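Local coordinates for protein D-threo-3-hydroxyaspartate dehydratase (Delftia, PDB 3WQC) that catalyses the pyridoxal phosphate-dependent deamination of D-threo-3-hydroxyaspartate to oxaloacetate and ammonia, and also dehydrates L-threo- and L-erythro-3-hydroxyaspartate and D-serine, at residues Ala204-Ala209 against Val223-Thr228. Numbering follows the deposited sequence.
With PLP (pyridoxal-5'-phosphate), chain J.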
ATOM      1  N   ALA B 204      -0.476  29.514 -16.979  1.00 16.07           N
ATOM      2  CA  ALA B 204      -0.065  30.126 -18.295  1.00 16.27           C
ATOM      3  C   ALA B 204       0.083  29.070 -19.373  1.00 16.11           C
ATOM      4  O   ALA B 204      -0.375  29.260 -20.518  1.00 17.09           O
ATOM      5  CB  ALA B 204       1.256  30.905 -18.139  1.00 18.86           C
ATOM      6  N   GLY B 205       0.646  27.906 -19.027  1.00 15.49           N
ATOM      7  CA  GLY B 205       0.864  26.872 -20.037  1.00 14.85           C
ATOM      8  C   GLY B 205      -0.467  26.228 -20.445  1.00 15.40           C
ATOM      9  O   GLY B 205      -0.658  25.965 -21.647  1.00 13.95           O
ATOM     10  N   CYS B 206      -1.400  25.977 -19.503  1.00 13.00           N
ATOM     11  CA  CYS B 206      -2.661  25.343 -19.918  1.00 12.80           C
ATOM     12  C   CYS B 206      -3.444  26.317 -20.798  1.00 13.43           C
ATOM     13  O   CYS B 206      -4.071  25.922 -21.766  1.00 12.41           O
ATOM     14  CB  CYS B 206      -3.401  24.904 -18.652  1.00 14.34           C
ATOM     15  SG  CYS B 206      -4.494  23.531 -19.054  1.00 15.02           S
ATOM     16  N   VAL B 207      -3.511  27.605 -20.357  1.00 13.04           N
ATOM     17  CA  VAL B 207      -4.247  28.592 -21.143  1.00 13.54           C
ATOM     18  C   VAL B 207      -3.550  28.789 -22.509  1.00 14.41           C
ATOM     19  O   VAL B 207      -4.292  28.888 -23.513  1.00 14.10           O
ATOM     20  CB  VAL B 207      -4.306  29.906 -20.305  1.00 14.19           C
ATOM     21  CG1 VAL B 207      -4.866  31.036 -21.201  1.00 19.35           C
ATOM     22  CG2 VAL B 207      -5.256  29.728 -19.093  1.00 16.63           C
ATOM     23  N   GLN B 208      -2.219  28.751 -22.561  1.00 13.68           N
ATOM     24  CA  GLN B 208      -1.536  28.847 -23.869  1.00 12.97           C
ATOM     25  C   GLN B 208      -2.001  27.740 -24.805  1.00 11.73           C
ATOM     26  O   GLN B 208      -2.288  27.982 -25.998  1.00 12.23           O
ATOM     27  CB  GLN B 208      -0.007  28.733 -23.672  1.00 14.75           C
ATOM     28  CG  GLN B 208       0.866  28.687 -24.930  1.00 14.99           C
ATOM     29  CD  GLN B 208       2.349  28.473 -24.632  1.00 25.60           C
ATOM     30  OE1 GLN B 208       2.705  28.249 -23.456  1.00 30.10           O
ATOM     31  NE2 GLN B 208       3.135  28.267 -25.634  1.00 25.97           N
ATOM     32  N   ALA B 209      -2.095  26.504 -24.267  1.00 10.98           N
ATOM     33  CA  ALA B 209      -2.528  25.386 -25.153  1.00  9.71           C
ATOM     34  C   ALA B 209      -3.957  25.641 -25.620  1.00 10.35           C
ATOM     35  O   ALA B 209      -4.285  25.395 -26.802  1.00 11.36           O
ATOM     36  CB  ALA B 209      -2.446  24.073 -24.369  1.00 10.88           C
ATOM     37  N   VAL B 223     -10.701  24.773 -19.395  1.00 12.98           N
ATOM     38  CA  VAL B 223      -9.252  24.857 -19.066  1.00 12.22           C
ATOM     39  C   VAL B 223      -9.203  24.393 -17.634  1.00 11.91           C
ATOM     40  O   VAL B 223      -9.679  25.103 -16.725  1.00 13.79           O
ATOM     41  CB  VAL B 223      -8.637  26.227 -19.269  1.00 12.25           C
ATOM     42  CG1 VAL B 223      -7.184  26.303 -18.826  1.00 16.14           C
ATOM     43  CG2 VAL B 223      -8.819  26.621 -20.727  1.00 14.99           C
ATOM     44  N   SER B 224      -8.542  23.256 -17.326  1.00 12.26           N
ATOM     45  CA  SER B 224      -8.552  22.619 -15.970  1.00 11.77           C
ATOM     46  C   SER B 224      -7.128  22.510 -15.525  1.00 11.98           C
ATOM     47  O   SER B 224      -6.272  21.863 -16.221  1.00 13.75           O
ATOM     48  CB  SER B 224      -9.226  21.265 -16.178  1.00 12.56           C
ATOM     49  OG  SER B 224      -9.266  20.572 -14.931  1.00 13.72           O
ATOM     50  N   VAL B 225      -6.809  23.033 -14.341  1.00 11.90           N
ATOM     51  CA  VAL B 225      -5.438  22.913 -13.776  1.00 12.48           C
ATOM     52  C   VAL B 225      -5.507  22.292 -12.409  1.00 13.43           C
ATOM     53  O   VAL B 225      -6.589  22.289 -11.811  1.00 15.37           O
ATOM     54  CB  VAL B 225      -4.690  24.297 -13.677  1.00 13.77           C
ATOM     55  CG1 VAL B 225      -4.718  24.984 -15.068  1.00 15.32           C
ATOM     56  CG2 VAL B 225      -5.390  25.216 -12.641  1.00 16.55           C
ATOM     57  N   GLY B 226      -4.371  21.871 -11.879  1.00 14.93           N
ATOM     58  CA  GLY B 226      -4.283  21.779 -10.401  1.00 18.32           C
ATOM     59  C   GLY B 226      -3.449  20.675  -9.841  1.00 15.19           C
ATOM     60  O   GLY B 226      -3.386  19.590 -10.378  1.00 17.54           O
ATOM     61  N   SER B 227      -2.933  20.986  -8.666  1.00 16.63           N
ATOM     62  CA  SER B 227      -2.425  20.052  -7.671  1.00 14.25           C
ATOM     63  C   SER B 227      -2.819  20.808  -6.380  1.00 16.25           C
ATOM     64  O   SER B 227      -3.085  22.021  -6.417  1.00 17.18           O
ATOM     65  CB  SER B 227      -0.906  19.863  -7.779  1.00 16.06           C
ATOM     66  OG  SER B 227      -0.228  21.102  -7.500  1.00 17.53           O
ATOM     67  N   THR B 228      -2.808  20.142  -5.229  1.00 15.29           N
ATOM     68  CA  THR B 228      -3.213  20.835  -4.004  1.00 15.46           C
ATOM     69  C   THR B 228      -2.260  22.035  -3.775  1.00 16.15           C
ATOM     70  O   THR B 228      -2.736  23.118  -3.451  1.00 17.67           O
ATOM     71  CB  THR B 228      -3.290  19.827  -2.806  1.00 14.26           C
ATOM     72  OG1 THR B 228      -4.562  19.201  -2.913  1.00 14.51           O
ATOM     73  CG2 THR B 228      -3.246  20.625  -1.462  1.00 17.09           C
TER
HETATM   74  N1  PLP J 402      -5.039  16.117 -11.208  1.00 12.46           N
HETATM   75  C2  PLP J 402      -4.489  14.941 -11.572  1.00 11.46           C
HETATM   76  C2A PLP J 402      -4.390  14.553 -13.030  1.00 13.68           C
HETATM   77  C3  PLP J 402      -4.010  14.050 -10.543  1.00 12.81           C
HETATM   78  O3  PLP J 402      -3.494  12.885 -10.902  1.00 15.43           O
HETATM   79  C4  PLP J 402      -4.122  14.478  -9.173  1.00 13.72           C
HETATM   80  C4A PLP J 402      -3.688  13.587  -8.147  1.00 21.05           C
HETATM   81  C5  PLP J 402      -4.720  15.741  -8.885  1.00 12.50           C
HETATM   82  C6  PLP J 402      -5.102  16.567  -9.952  1.00 12.80           C
HETATM   83  C5A PLP J 402      -4.855  16.236  -7.466  1.00 16.46           C
HETATM   84  O4P PLP J 402      -3.484  16.519  -6.921  1.00 15.07           O
HETATM   85  P   PLP J 402      -3.354  16.666  -5.332  1.00 13.99           P
HETATM   86  O1P PLP J 402      -4.455  17.595  -4.975  1.00 17.22           O
HETATM   87  O2P PLP J 402      -2.008  17.278  -5.163  1.00 15.05           O
HETATM   88  O3P PLP J 402      -3.556  15.352  -4.696  1.00 19.34           O
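Cys-206 carries most of this helix-on-strand contact, lodged between Val-223 and Val-225, alternate residues whose CB atoms face the helix. With SG anti to the backbone N (chi1 -154°), the thiol is directed at the strand. There SG lies 3.9 Å from Val-223 CG1. It also comes within 3.7 Å of the backbone O of Ser-224, a contact rather than a hydrogen bond. Its CB meets the other valine, 3.8 Å from Val-225 CG1. Val-223 CG1, anti to its own N, reaches between Cys-206 and Val-207, since Val-207 CG2 also lies 3.9 Å from it; the Val-207 and Val-223 side chains cross at about a right angle. Val-179 of the adjacent strand touches both Cys-206 and Val-223, extending the apolar layer.

The axes of helix 204-209 and strand 223-225 run nearly antiparallel, at 158° and 8.5 Å apart, as expected where a helix returns along the outside of a TIM-type barrel before the next strand. Ser-224 points the opposite way, and its OG is hydrogen-bonded to Glu-242 and Arg-244; Arg-244 in turn binds the cofactor.

Beyond the strand, Gly-226 has a positive phi at which a CB would press on the carbonyl O of Val-225, which accounts for glycine here. Ser-227 follows as the N-cap of helix 228-233. Thr-228 then grips the PLP phosphate twice: its N donates to PLP O2P over 3.0 Å in a practically straight bond (179°), and its OG1 donates to PLP O1P at 2.6 Å. The amino end of that helix would probably further favour the phosphate's negative charge. Non-directional packing, with no hydrogen bond across it, thus sets the strand against the helix, and probably contributes indirectly to placing Thr-228 for its directional bonds to the phosphate.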